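Local structure of exopolygalacturonate lyase (Vibrio vulnificus, 5A29) at residues A[213-218]-A[270-275]; A[189-194]-A[260-265]; A[285-290]-A[320-325]. The protein probably cleaves pectate by beta-elimination as a manganese-binding family 2 polysaccharide lyase, releasing products from chain ends. All coordinates share one frame; numbering follows the deposited sequence. Where two conformers were deposited one is given.

Contact 1. Residues A[213-218]-A[270-275]; sequences PASLVD and YKLAKH. With SRT (S,R meso-tartaric acid), chain D.
Ser215, in a loop, points its side chain at Leu272, and Val217, two residues on, at Leu272 and Ala273, where helix 259-272 ends. The loop is bent here by an ST turn: Ser215 OG accepts from Val217 N at 3.0 Å with an N-H...O angle of 158°. With its hydroxyl anti to the backbone N (chi1 -179°), Ser215 holds OG beside its own carbonyl carbon, where it can take this bond and still meet the helix. There Leu272 CD1 comes up to Ser215 OG at 3.4 Å, a van der Waals approach of a methyl group to a hydroxyl whose polar partner on the helix side is Gln269.

Val217 touches chiefly through CG1. This methyl lies 3.7 Å from Leu272 O and also reaches the side chain of Ala273, with Val217 CG1 to Ala273 CB at 4.2 Å. That carbonyl oxygen is hydrogen-bonded by Gln219, a little further along the loop. Ala273 is the first residue past the helix to leave helical backbone angles, so the CG1 contacts to Leu272 O and Ala273 span the helix end.

The helix end also carries part of a tartrate pocket. Tyr270 and Lys271 take no part in the packing against the loop; they line the pocket of the bound meso-tartaric acid, which also accepts a hydrogen bond from Asn339. The chain of Lys271, bent at chi2 and chi4, brings NZ into a salt bridge with Glu343 OE2 and a hydrogen bond to Met267 O.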
ATOM      1  N   PRO A 213      -9.820 -25.571  -1.787  1.00 29.06           N
ATOM      2  CA  PRO A 213      -9.742 -26.551  -0.669  1.00 28.30           C
ATOM      3  C   PRO A 213     -10.623 -26.191   0.539  1.00 25.53           C
ATOM      4  O   PRO A 213     -11.257 -25.143   0.575  1.00 25.08           O
ATOM      5  CB  PRO A 213      -8.265 -26.472  -0.268  1.00 27.51           C
ATOM      6  CG  PRO A 213      -7.931 -24.996  -0.504  1.00 26.77           C
ATOM      7  CD  PRO A 213      -8.695 -24.585  -1.744  1.00 26.23           C
ATOM      8  N   ALA A 214     -10.669 -27.040   1.564  1.00 26.84           N
ATOM      9  CA  ALA A 214     -11.357 -26.686   2.827  1.00 27.95           C
ATOM     10  C   ALA A 214     -10.506 -25.577   3.546  1.00 27.97           C
ATOM     11  O   ALA A 214      -9.327 -25.402   3.234  1.00 32.28           O
ATOM     12  CB  ALA A 214     -11.457 -27.915   3.743  1.00 30.14           C
ATOM     13  N   SER A 215     -11.120 -24.834   4.459  1.00 25.79           N
ATOM     14  CA  SER A 215     -10.407 -23.953   5.359  1.00 27.37           C
ATOM     15  C   SER A 215      -9.664 -24.805   6.429  1.00 34.40           C
ATOM     16  O   SER A 215     -10.210 -25.816   6.887  1.00 28.01           O
ATOM     17  CB  SER A 215     -11.410 -23.068   6.058  1.00 27.73           C
ATOM     18  OG  SER A 215     -10.702 -22.188   6.918  1.00 26.06           O
ATOM     19  N   LEU A 216      -8.450 -24.385   6.817  1.00 26.10           N
ATOM     20  CA  LEU A 216      -7.742 -24.974   7.947  1.00 26.61           C
ATOM     21  C   LEU A 216      -8.218 -24.363   9.224  1.00 30.56           C
ATOM     22  O   LEU A 216      -7.953 -24.895  10.306  1.00 29.60           O
ATOM     23  CB  LEU A 216      -6.231 -24.739   7.819  1.00 28.90           C
ATOM     24  CG  LEU A 216      -5.603 -25.365   6.607  1.00 32.84           C
ATOM     25  CD1 LEU A 216      -4.098 -25.163   6.619  1.00 33.79           C
ATOM     26  CD2 LEU A 216      -5.947 -26.859   6.588  1.00 35.80           C
ATOM     27  N   VAL A 217      -8.960 -23.262   9.142  1.00 25.87           N
ATOM     28  CA  VAL A 217      -9.233 -22.520  10.366  1.00 26.84           C
ATOM     29  C   VAL A 217     -10.275 -23.195  11.268  1.00 33.29           C
ATOM     30  O   VAL A 217     -11.444 -23.337  10.911  1.00 28.96           O
ATOM     31  CB  VAL A 217      -9.547 -21.025  10.096  1.00 26.43           C
ATOM     32  CG1 VAL A 217      -9.916 -20.318  11.411  1.00 23.80           C
ATOM     33  CG2 VAL A 217      -8.342 -20.379   9.357  1.00 24.18           C
ATOM     34  N   ASP A 218      -9.858 -23.618  12.464  1.00 32.98           N
ATOM     35  CA  ASP A 218     -10.801 -24.283  13.357  1.00 30.27           C
ATOM     36  C   ASP A 218     -11.313 -23.248  14.302  1.00 27.48           C
ATOM     37  O   ASP A 218     -10.569 -22.804  15.207  1.00 26.12           O
ATOM     38  CB  ASP A 218     -10.096 -25.431  14.119  1.00 34.68           C
ATOM     39  CG  ASP A 218     -11.019 -26.124  15.134  1.00 36.54           C
ATOM     40  OD1 ASP A 218     -12.171 -25.644  15.391  1.00 40.10           O
ATOM     41  OD2 ASP A 218     -10.543 -27.119  15.729  1.00 38.87           O
ATOM     42  N   TYR A 270      -8.945 -14.804   6.161  1.00 19.02           N
ATOM     43  CA  TYR A 270      -8.733 -13.743   7.196  1.00 17.08           C
ATOM     44  C   TYR A 270      -9.920 -13.502   8.033  1.00 20.06           C
ATOM     45  O   TYR A 270      -9.815 -13.344   9.287  1.00 19.46           O
ATOM     46  CB  TYR A 270      -8.222 -12.408   6.585  1.00 16.54           C
ATOM     47  CG  TYR A 270      -6.879 -12.588   5.907  1.00 15.70           C
ATOM     48  CD1 TYR A 270      -5.696 -12.434   6.604  1.00 16.50           C
ATOM     49  CD2 TYR A 270      -6.810 -12.893   4.540  1.00 16.12           C
ATOM     50  CE1 TYR A 270      -4.479 -12.546   5.938  1.00 15.15           C
ATOM     51  CE2 TYR A 270      -5.599 -13.081   3.915  1.00 17.70           C
ATOM     52  CZ  TYR A 270      -4.456 -12.927   4.631  1.00 16.91           C
ATOM     53  OH  TYR A 270      -3.275 -13.060   3.974  1.00 18.04           O
ATOM     54  N   LYS A 271     -11.092 -13.527   7.370  1.00 19.54           N
ATOM     55  CA  LYS A 271     -12.359 -13.309   8.033  1.00 21.35           C
ATOM     56  C   LYS A 271     -12.684 -14.461   9.008  1.00 20.13           C
ATOM     57  O   LYS A 271     -13.238 -14.215  10.105  1.00 20.41           O
ATOM     58  CB  LYS A 271     -13.508 -13.113   7.025  1.00 21.82           C
ATOM     59  CG  LYS A 271     -13.283 -12.059   5.919  1.00 29.87           C
ATOM     60  CD  LYS A 271     -12.785 -10.682   6.351  1.00 36.40           C
ATOM     61  CE  LYS A 271     -12.097  -9.885   5.166  1.00 41.14           C
ATOM     62  NZ  LYS A 271     -10.693 -10.302   4.606  1.00 31.63           N
ATOM     63  N   LEU A 272     -12.398 -15.686   8.575  1.00 18.62           N
ATOM     64  CA  LEU A 272     -12.713 -16.875   9.436  1.00 18.86           C
ATOM     65  C   LEU A 272     -11.891 -16.897  10.709  1.00 20.75           C
ATOM     66  O   LEU A 272     -12.319 -17.464  11.708  1.00 20.73           O
ATOM     67  CB  LEU A 272     -12.409 -18.157   8.656  1.00 20.77           C
ATOM     68  CG  LEU A 272     -13.422 -18.380   7.501  1.00 20.46           C
ATOM     69  CD1 LEU A 272     -12.901 -19.557   6.676  1.00 21.55           C
ATOM     70  CD2 LEU A 272     -14.837 -18.623   8.090  1.00 24.28           C
ATOM     71  N   ALA A 273     -10.686 -16.299  10.669  1.00 20.45           N
ATOM     72  CA  ALA A 273      -9.806 -16.246  11.811  1.00 19.59           C
ATOM     73  C   ALA A 273      -9.952 -14.997  12.704  1.00 20.84           C
ATOM     74  O   ALA A 273      -9.205 -14.870  13.640  1.00 20.17           O
ATOM     75  CB  ALA A 273      -8.336 -16.400  11.346  1.00 18.24           C
ATOM     76  N   LYS A 274     -10.939 -14.127  12.454  1.00 18.07           N
ATOM     77  CA  LYS A 274     -11.170 -12.977  13.279  1.00 20.23           C
ATOM     78  C   LYS A 274     -11.455 -13.396  14.725  1.00 21.37           C
ATOM     79  O   LYS A 274     -11.915 -14.534  15.014  1.00 17.40           O
ATOM     80  CB  LYS A 274     -12.291 -12.065  12.730  1.00 20.24           C
ATOM     81  CG  LYS A 274     -13.702 -12.530  13.086  1.00 24.43           C
ATOM     82  CD  LYS A 274     -14.627 -11.625  12.280  1.00 34.49           C
ATOM     83  CE  LYS A 274     -15.612 -12.417  11.464  1.00 46.85           C
ATOM     84  NZ  LYS A 274     -16.763 -12.602  12.378  1.00 43.89           N
ATOM     85  N   HIS A 275     -11.152 -12.503  15.642  1.00 18.66           N
ATOM     86  CA  HIS A 275     -11.325 -12.876  17.089  1.00 19.34           C
ATOM     87  C   HIS A 275     -12.769 -13.294  17.415  1.00 20.29           C
ATOM     88  O   HIS A 275     -13.710 -12.620  17.078  1.00 19.19           O
ATOM     89  CB  HIS A 275     -10.937 -11.741  18.028  1.00 18.02           C
ATOM     90  CG  HIS A 275     -10.803 -12.210  19.439  1.00 20.76           C
ATOM     91  ND1 HIS A 275     -11.899 -12.410  20.262  1.00 22.34           N
ATOM     92  CD2 HIS A 275      -9.726 -12.708  20.101  1.00 23.35           C
ATOM     93  CE1 HIS A 275     -11.478 -12.933  21.412  1.00 23.71           C
ATOM     94  NE2 HIS A 275     -10.165 -13.147  21.331  1.00 21.32           N
TER
HETATM   95  O1  SRT D1568      -6.563  -8.545   7.313  0.60 45.19           O
HETATM   96  O11 SRT D1568      -8.099  -9.289   8.660  0.60 21.27           O
HETATM   97  C1  SRT D1568      -7.766  -8.695   7.626  0.60 33.05           C
HETATM   98  C2  SRT D1568      -8.753  -8.221   6.577  0.60 34.08           C
HETATM   99  O2  SRT D1568      -9.259  -9.427   6.127  0.60 36.11           O
HETATM  100  C3  SRT D1568      -9.964  -7.310   6.893  0.60 35.92           C
HETATM  101  O3  SRT D1568     -10.176  -7.099   8.268  0.60 41.05           O
HETATM  102  C4  SRT D1568      -9.982  -5.935   6.250  0.60 39.75           C
HETATM  103  O4  SRT D1568     -11.140  -5.616   5.864  0.60 39.59           O
HETATM  104  O41 SRT D1568      -8.919  -5.229   6.106  0.60 21.87           O

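Contact 2. Residues A[189-194]-A[260-265]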
ATOM      1  N   GLN A 189      -2.903 -25.776  -0.094  1.00 27.14           N
ATOM      2  CA  GLN A 189      -3.883 -26.016   0.973  0.50 26.33           C
ATOM      3  C   GLN A 189      -3.659 -25.086   2.160  1.00 25.61           C
ATOM      4  O   GLN A 189      -4.623 -24.642   2.767  1.00 27.92           O
ATOM      5  CB  GLN A 189      -3.979 -27.517   1.393  0.50 30.68           C
ATOM      6  CG  GLN A 189      -4.600 -27.822   2.772  0.50 25.60           C
ATOM      7  CD  GLN A 189      -6.134 -27.690   2.892  0.50 31.65           C
ATOM      8  OE1 GLN A 189      -6.837 -28.712   3.079  0.50 29.73           O
ATOM      9  NE2 GLN A 189      -6.657 -26.434   2.920  0.50 18.69           N
ATOM     10  N   SER A 190      -2.417 -24.744   2.479  1.00 26.16           N
ATOM     11  CA  SER A 190      -2.218 -23.848   3.635  1.00 24.72           C
ATOM     12  C   SER A 190      -2.200 -22.383   3.200  1.00 25.76           C
ATOM     13  O   SER A 190      -2.288 -21.487   4.055  1.00 25.20           O
ATOM     14  CB  SER A 190      -0.871 -24.195   4.275  1.00 22.94           C
ATOM     15  OG  SER A 190       0.155 -23.879   3.380  1.00 27.21           O
ATOM     16  N   LEU A 191      -1.968 -22.171   1.897  1.00 23.90           N
ATOM     17  CA  LEU A 191      -1.834 -20.808   1.289  1.00 25.13           C
ATOM     18  C   LEU A 191      -0.692 -20.031   1.925  1.00 26.73           C
ATOM     19  O   LEU A 191      -0.712 -18.788   1.982  1.00 24.83           O
ATOM     20  CB  LEU A 191      -3.185 -20.044   1.319  1.00 25.80           C
ATOM     21  CG  LEU A 191      -4.096 -20.260   0.097  1.00 30.51           C
ATOM     22  CD1 LEU A 191      -3.452 -19.722  -1.163  1.00 30.60           C
ATOM     23  CD2 LEU A 191      -4.333 -21.767  -0.110  1.00 33.05           C
ATOM     24  N   ASP A 192       0.343 -20.765   2.352  1.00 24.26           N
ATOM     25  CA  ASP A 192       1.605 -20.140   2.665  1.00 26.45           C
ATOM     26  C   ASP A 192       2.078 -19.404   1.413  1.00 21.70           C
ATOM     27  O   ASP A 192       2.039 -19.974   0.344  1.00 23.50           O
ATOM     28  CB  ASP A 192       2.629 -21.210   3.087  1.00 29.08           C
ATOM     29  CG  ASP A 192       2.445 -21.604   4.547  1.00 30.81           C
ATOM     30  OD1 ASP A 192       2.022 -20.732   5.343  1.00 29.43           O
ATOM     31  OD2 ASP A 192       2.637 -22.795   4.890  1.00 33.64           O
ATOM     32  N   MET A 193       2.481 -18.132   1.555  1.00 19.95           N
ATOM     33  CA  MET A 193       2.918 -17.286   0.407  1.00 23.10           C
ATOM     34  C   MET A 193       4.349 -16.883   0.622  1.00 23.54           C
ATOM     35  O   MET A 193       4.662 -16.349   1.683  1.00 25.56           O
ATOM     36  CB  MET A 193       2.065 -15.986   0.398  1.00 22.28           C
ATOM     37  CG  MET A 193       0.617 -16.404   0.099  1.00 26.32           C
ATOM     38  SD  MET A 193      -0.610 -15.071   0.369  1.00 32.14           S
ATOM     39  CE  MET A 193      -0.872 -15.072   2.140  1.00 24.24           C
ATOM     40  N   GLY A 194       5.199 -17.163  -0.357  1.00 22.65           N
ATOM     41  CA  GLY A 194       6.613 -16.791  -0.271  1.00 23.55           C
ATOM     42  C   GLY A 194       6.678 -15.316  -0.702  1.00 23.98           C
ATOM     43  O   GLY A 194       5.843 -14.848  -1.458  1.00 25.87           O
ATOM     44  N   ALA A 260     -11.596 -15.460  -9.502  1.00 21.10           N
ATOM     45  CA  ALA A 260     -12.418 -14.836  -8.496  1.00 23.77           C
ATOM     46  C   ALA A 260     -12.667 -15.810  -7.336  1.00 26.41           C
ATOM     47  O   ALA A 260     -12.702 -15.402  -6.153  1.00 19.15           O
ATOM     48  CB  ALA A 260     -13.758 -14.347  -9.056  1.00 22.35           C
ATOM     49  N   ALA A 261     -12.918 -17.086  -7.647  1.00 22.59           N
ATOM     50  CA  ALA A 261     -13.042 -18.076  -6.563  1.00 22.52           C
ATOM     51  C   ALA A 261     -11.768 -18.151  -5.636  1.00 18.44           C
ATOM     52  O   ALA A 261     -11.907 -18.298  -4.405  1.00 22.28           O
ATOM     53  CB  ALA A 261     -13.455 -19.515  -7.132  1.00 23.49           C
ATOM     54  N   TRP A 262     -10.571 -18.098  -6.200  1.00 20.19           N
ATOM     55  CA  TRP A 262      -9.320 -18.215  -5.402  1.00 19.77           C
ATOM     56  C   TRP A 262      -9.091 -16.904  -4.624  1.00 23.21           C
ATOM     57  O   TRP A 262      -8.722 -16.927  -3.457  1.00 20.66           O
ATOM     58  CB  TRP A 262      -8.145 -18.420  -6.319  1.00 22.23           C
ATOM     59  CG  TRP A 262      -7.933 -19.917  -6.469  1.00 24.55           C
ATOM     60  CD1 TRP A 262      -8.274 -20.712  -7.556  1.00 24.79           C
ATOM     61  CD2 TRP A 262      -7.436 -20.786  -5.456  1.00 23.08           C
ATOM     62  NE1 TRP A 262      -7.963 -22.030  -7.272  1.00 23.89           N
ATOM     63  CE2 TRP A 262      -7.457 -22.119  -6.001  1.00 24.22           C
ATOM     64  CE3 TRP A 262      -6.993 -20.587  -4.137  1.00 22.60           C
ATOM     65  CZ2 TRP A 262      -7.043 -23.250  -5.262  1.00 25.36           C
ATOM     66  CZ3 TRP A 262      -6.565 -21.709  -3.389  1.00 26.43           C
ATOM     67  CH2 TRP A 262      -6.598 -23.041  -3.974  1.00 26.68           C
ATOM     68  N   GLY A 263      -9.393 -15.776  -5.274  1.00 20.10           N
ATOM     69  CA  GLY A 263      -9.395 -14.470  -4.512  1.00 19.35           C
ATOM     70  C   GLY A 263     -10.362 -14.489  -3.349  1.00 21.04           C
ATOM     71  O   GLY A 263     -10.020 -14.055  -2.193  1.00 19.80           O
ATOM     72  N   GLN A 264     -11.589 -15.000  -3.583  1.00 19.14           N
ATOM     73  CA  GLN A 264     -12.555 -15.095  -2.537  1.00 20.38           C
ATOM     74  C   GLN A 264     -12.069 -16.049  -1.396  1.00 18.76           C
ATOM     75  O   GLN A 264     -12.251 -15.738  -0.217  1.00 21.23           O
ATOM     76  CB  GLN A 264     -13.914 -15.593  -3.073  1.00 20.67           C
ATOM     77  CG  GLN A 264     -14.969 -15.735  -2.013  1.00 24.94           C
ATOM     78  CD  GLN A 264     -16.251 -16.351  -2.573  1.00 34.43           C
ATOM     79  OE1 GLN A 264     -16.232 -17.428  -3.157  1.00 35.74           O
ATOM     80  NE2 GLN A 264     -17.358 -15.682  -2.359  1.00 32.87           N
ATOM     81  N   TYR A 265     -11.516 -17.192  -1.761  1.00 20.47           N
ATOM     82  CA  TYR A 265     -11.077 -18.178  -0.710  1.00 20.86           C
ATOM     83  C   TYR A 265     -10.032 -17.488   0.198  1.00 20.34           C
ATOM     84  O   TYR A 265     -10.091 -17.553   1.425  1.00 19.40           O
ATOM     85  CB  TYR A 265     -10.473 -19.389  -1.395  1.00 20.39           C
ATOM     86  CG  TYR A 265      -9.832 -20.351  -0.406  1.00 23.63           C
ATOM     87  CD1 TYR A 265     -10.642 -21.205   0.391  1.00 21.63           C
ATOM     88  CD2 TYR A 265      -8.457 -20.322  -0.179  1.00 22.62           C
ATOM     89  CE1 TYR A 265     -10.063 -22.062   1.348  1.00 23.02           C
ATOM     90  CE2 TYR A 265      -7.872 -21.153   0.779  1.00 22.51           C
ATOM     91  CZ  TYR A 265      -8.682 -22.044   1.527  1.00 23.87           C
ATOM     92  OH  TYR A 265      -8.076 -22.896   2.488  1.00 26.32           O
TER
HETATM   93  O   HOH W   1      -5.805 -22.223   3.709  1.00 30.60           O
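Leu191 carries the dense half of this contact, pushing one methyl toward two aromatic residues of helix 259-272. Its CD2 stands 3.7 Å from Tyr265 CE2 and, on the other ring, 4.0 Å from Trp262 CZ3. The two rings are used differently. CD2 comes to the indole at its edge, near the ring plane, whereas it approaches the phenol obliquely; Leu191 CG, 3.9 Å from Tyr265 CE2, is the atom that lies in the plane of the phenol at its edge. Tyr265 reaches this position with CG anti to its backbone N (chi1 172°), which sends the ring out from the helix toward the loop.

The other half, around Tyr265 OH, is looser and polar. The side chain of Gln189 has two conformers; in the one described here NE2 is 3.8 Å from Tyr265 OH, too far for a direct bond, and the amide plane is turned 44° from the ring. What joins the segments here is a water, which donates to the backbone Gln189 O at 2.9 Å and to Tyr265 OH at 2.7 Å. Tyr265 OH also hydrogen-bonds to Ala214 O, as does Gln189 NE2 in this conformer. The indole is held separately, through Trp262 NE1 to Arg210 O.

Next to Leu191 the loop makes an ST turn, Asp192 N donating to Ser190 OG at 3.3 Å and 162°. Asp192 then ties the loop onward to the backbone at Lys229 and Leu231. The loop joining helix 170-184 to strand 227-228 is thus packed on helix 259-272: beside the ST turn at Ser190, a leucine is set against two aromatic side chains one helical turn apart, with a water bridge on the polar side.

Contact 3. Residues A[285-290]-A[320-325]; sequences FTSPKK and IAREGN
Strand 287-288, which pairs in parallel with strand 227-228, meets the short 3-10 turn 323-325 that lies between helices 308-317 and 331-349. Pro288 and Glu323 make the nearest approach, their side chains coming from opposite directions. Glu323 OE2 lies 3.4 Å from Pro288 CG and 3.5 Å from Pro288 CD, so one carboxylate oxygen rests against two ring methylenes without a hydrogen bond between them. The glutamate gets there by running extended beyond CG (chi2 175°). Its polar partner is Arg308, whose NE forms a salt bridge with that same oxygen.

Ser287 makes the second touch. Its OG stands 3.9 Å from Arg322 CB, against the aliphatic base of the arginine. A water completes the crossing: it donates to Ser287 OG at 2.9 Å and accepts from Gly324 N, also at 2.9 Å. Asp307 fastens the same neighbourhood from outside, its OD2 hydrogen-bonding both Ser287 OG and Glu323 N.

Within 320-325 the loop braces itself. Arg322, bent at chi2, folds back so that NH1 donates to Ala321 O at 2.9 Å and 169°; the acceptor is in the guanidinium plane, while the donor stands above the carbonyl plane. Ile320 O takes Arg322 N and Asn325 ND2 from the same face of its plane, and Ala321 is the centre of an inverse gamma turn.

Since no direct hydrogen bond crosses between the segments, their polar linkage runs through the bridging water and the shared Asp307 carboxylate. Through its salt bridge Glu323, itself steadied against the proline ring, probably helps to fix Arg308, a residue of a tartrate pocket.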
ATOM      1  N   PHE A 285      -3.789 -15.717   9.197  1.00 16.76           N
ATOM      2  CA  PHE A 285      -4.777 -16.764   9.603  1.00 19.15           C
ATOM      3  C   PHE A 285      -4.076 -18.070   9.967  1.00 18.95           C
ATOM      4  O   PHE A 285      -4.773 -19.049  10.302  1.00 20.49           O
ATOM      5  CB  PHE A 285      -5.887 -17.030   8.551  1.00 18.85           C
ATOM      6  CG  PHE A 285      -5.393 -17.338   7.166  1.00 19.13           C
ATOM      7  CD1 PHE A 285      -5.175 -16.330   6.241  1.00 17.66           C
ATOM      8  CD2 PHE A 285      -5.188 -18.664   6.751  1.00 20.16           C
ATOM      9  CE1 PHE A 285      -4.740 -16.598   4.936  1.00 22.70           C
ATOM     10  CE2 PHE A 285      -4.779 -18.949   5.459  1.00 21.16           C
ATOM     11  CZ  PHE A 285      -4.560 -17.944   4.515  1.00 20.51           C
ATOM     12  N   THR A 286      -2.743 -18.072   9.946  1.00 19.07           N
ATOM     13  CA  THR A 286      -1.980 -19.265  10.419  1.00 20.99           C
ATOM     14  C   THR A 286      -0.756 -18.779  11.202  1.00 21.83           C
ATOM     15  O   THR A 286      -0.338 -17.644  10.991  1.00 20.45           O
ATOM     16  CB  THR A 286      -1.495 -20.147   9.271  1.00 21.50           C
ATOM     17  OG1 THR A 286      -0.695 -19.406   8.340  1.00 23.17           O
ATOM     18  CG2 THR A 286      -2.673 -20.828   8.515  1.00 22.27           C
ATOM     19  N   SER A 287      -0.178 -19.629  12.070  1.00 20.02           N
ATOM     20  CA  SER A 287       1.107 -19.371  12.736  1.00 19.18           C
ATOM     21  C   SER A 287       2.126 -20.351  12.233  1.00 20.09           C
ATOM     22  O   SER A 287       1.788 -21.446  11.716  1.00 20.88           O
ATOM     23  CB  SER A 287       1.042 -19.642  14.266  1.00 22.28           C
ATOM     24  OG  SER A 287       0.248 -18.692  14.957  1.00 24.28           O
ATOM     25  N   PRO A 288       3.393 -19.976  12.376  1.00 20.05           N
ATOM     26  CA  PRO A 288       4.495 -20.840  12.023  1.00 19.62           C
ATOM     27  C   PRO A 288       4.674 -21.937  13.062  1.00 22.57           C
ATOM     28  O   PRO A 288       4.643 -21.693  14.282  1.00 22.05           O
ATOM     29  CB  PRO A 288       5.703 -19.914  12.087  1.00 19.20           C
ATOM     30  CG  PRO A 288       5.349 -18.847  13.024  1.00 22.52           C
ATOM     31  CD  PRO A 288       3.825 -18.681  12.954  1.00 17.79           C
ATOM     32  N   LYS A 289       4.844 -23.149  12.560  1.00 21.52           N
ATOM     33  CA  LYS A 289       5.222 -24.266  13.439  1.00 23.19           C
ATOM     34  C   LYS A 289       6.617 -24.063  14.037  1.00 20.21           C
ATOM     35  O   LYS A 289       7.542 -23.604  13.351  1.00 19.98           O
ATOM     36  CB  LYS A 289       5.311 -25.511  12.546  1.00 26.80           C
ATOM     37  CG  LYS A 289       5.156 -26.818  13.284  1.00 41.75           C
ATOM     38  CD  LYS A 289       5.081 -27.973  12.281  1.00 49.43           C
ATOM     39  CE  LYS A 289       5.460 -29.311  12.935  1.00 62.18           C
ATOM     40  NZ  LYS A 289       4.587 -29.603  14.113  1.00 65.79           N
ATOM     41  N   LYS A 290       6.810 -24.576  15.253  1.00 22.06           N
ATOM     42  CA  LYS A 290       8.188 -24.710  15.834  1.00 21.77           C
ATOM     43  C   LYS A 290       8.868 -25.930  15.233  1.00 23.39           C
ATOM     44  O   LYS A 290       8.558 -27.093  15.588  1.00 21.77           O
ATOM     45  CB  LYS A 290       8.004 -24.839  17.370  1.00 19.25           C
ATOM     46  CG  LYS A 290       9.289 -25.022  18.184  1.00 20.78           C
ATOM     47  CD  LYS A 290       8.837 -25.496  19.584  1.00 20.92           C
ATOM     48  CE  LYS A 290       9.992 -25.566  20.590  1.00 21.20           C
ATOM     49  NZ  LYS A 290       9.399 -26.045  21.927  1.00 19.89           N
ATOM     50  N   ILE A 320      -3.760 -15.602  23.571  1.00 20.68           N
ATOM     51  CA  ILE A 320      -3.954 -14.437  22.607  1.00 19.46           C
ATOM     52  C   ILE A 320      -2.623 -14.140  21.871  1.00 22.77           C
ATOM     53  O   ILE A 320      -2.634 -13.604  20.750  1.00 21.32           O
ATOM     54  CB  ILE A 320      -4.597 -13.210  23.284  1.00 19.99           C
ATOM     55  CG1 ILE A 320      -5.115 -12.178  22.220  1.00 18.72           C
ATOM     56  CG2 ILE A 320      -3.598 -12.516  24.231  1.00 22.84           C
ATOM     57  CD1 ILE A 320      -6.215 -12.733  21.294  1.00 19.55           C
ATOM     58  N   ALA A 321      -1.464 -14.476  22.490  1.00 18.44           N
ATOM     59  CA  ALA A 321      -0.173 -14.078  21.908  1.00 20.23           C
ATOM     60  C   ALA A 321       0.194 -15.019  20.768  1.00 21.38           C
ATOM     61  O   ALA A 321       1.043 -15.918  20.937  1.00 20.01           O
ATOM     62  CB  ALA A 321       0.971 -14.052  22.978  1.00 22.17           C
ATOM     63  N   ARG A 322      -0.402 -14.790  19.585  1.00 17.83           N
ATOM     64  CA  ARG A 322      -0.016 -15.458  18.367  1.00 17.28           C
ATOM     65  C   ARG A 322       0.037 -14.346  17.324  1.00 17.88           C
ATOM     66  O   ARG A 322      -0.690 -13.355  17.451  1.00 17.39           O
ATOM     67  CB  ARG A 322      -1.071 -16.527  17.937  1.00 18.35           C
ATOM     68  CG  ARG A 322      -1.175 -17.724  18.949  1.00 23.38           C
ATOM     69  CD  ARG A 322       0.156 -18.501  19.053  1.00 25.57           C
ATOM     70  NE  ARG A 322       0.013 -19.657  19.969  1.00 29.64           N
ATOM     71  CZ  ARG A 322       0.009 -19.628  21.305  1.00 37.94           C
ATOM     72  NH1 ARG A 322       0.251 -18.517  22.019  1.00 34.82           N
ATOM     73  NH2 ARG A 322      -0.215 -20.781  21.968  1.00 37.77           N
ATOM     74  N   GLU A 323       0.788 -14.564  16.280  1.00 16.97           N
ATOM     75  CA  GLU A 323       1.138 -13.428  15.346  1.00 18.59           C
ATOM     76  C   GLU A 323      -0.072 -12.737  14.730  1.00 20.18           C
ATOM     77  O   GLU A 323      -0.063 -11.487  14.522  1.00 18.33           O
ATOM     78  CB  GLU A 323       2.080 -13.905  14.247  1.00 19.70           C
ATOM     79  CG  GLU A 323       3.463 -14.253  14.838  1.00 21.07           C
ATOM     80  CD  GLU A 323       4.412 -14.839  13.813  1.00 24.85           C
ATOM     81  OE1 GLU A 323       4.428 -14.401  12.602  1.00 25.87           O
ATOM     82  OE2 GLU A 323       5.231 -15.706  14.195  1.00 21.28           O
ATOM     83  N   GLY A 324      -1.085 -13.539  14.360  1.00 18.00           N
ATOM     84  CA  GLY A 324      -2.284 -12.920  13.716  1.00 15.90           C
ATOM     85  C   GLY A 324      -3.058 -12.023  14.632  1.00 16.71           C
ATOM     86  O   GLY A 324      -3.772 -11.132  14.166  1.00 18.29           O
ATOM     87  N   ASN A 325      -2.934 -12.207  15.946  1.00 16.44           N
ATOM     88  CA  ASN A 325      -3.668 -11.389  16.890  1.00 15.28           C
ATOM     89  C   ASN A 325      -2.953 -10.103  17.299  1.00 14.10           C
ATOM     90  O   ASN A 325      -3.571  -9.273  17.984  1.00 16.34           O
ATOM     91  CB  ASN A 325      -4.009 -12.170  18.170  1.00 17.60           C
ATOM     92  CG  ASN A 325      -4.807 -13.435  17.840  1.00 20.17           C
ATOM     93  OD1 ASN A 325      -5.864 -13.346  17.202  1.00 17.33           O
ATOM     94  ND2 ASN A 325      -4.290 -14.592  18.234  1.00 18.84           N
TER
HETATM   95  O   HOH W   2      -1.361 -16.435  14.230  1.00 24.42           O

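Contacts 1 and 2 pack different parts of one long loop, residues 185-226, on helix 259-272: contact 2 on its N-terminal half, contact 1 on its C-terminal end. Their segments alternate, and Ala214 of contact 1 accepts from Gln189 and Tyr265 of contact 2. Contact 3 follows in sequence and touches both neighbours mainly through Phe285, which meets Tyr270 edge-to-face and packs on Leu191. Contacts 2 and 3 are buried, contact 1 only partly. No direct hydrogen bond crosses any: contact 1 sets methyls against a hydroxyl and a carbonyl, contact 2 adds aromatic edges and a water, and contact 3 lays a carboxylate on a proline ring and a hydroxyl on arginine methylenes, with a bridging water.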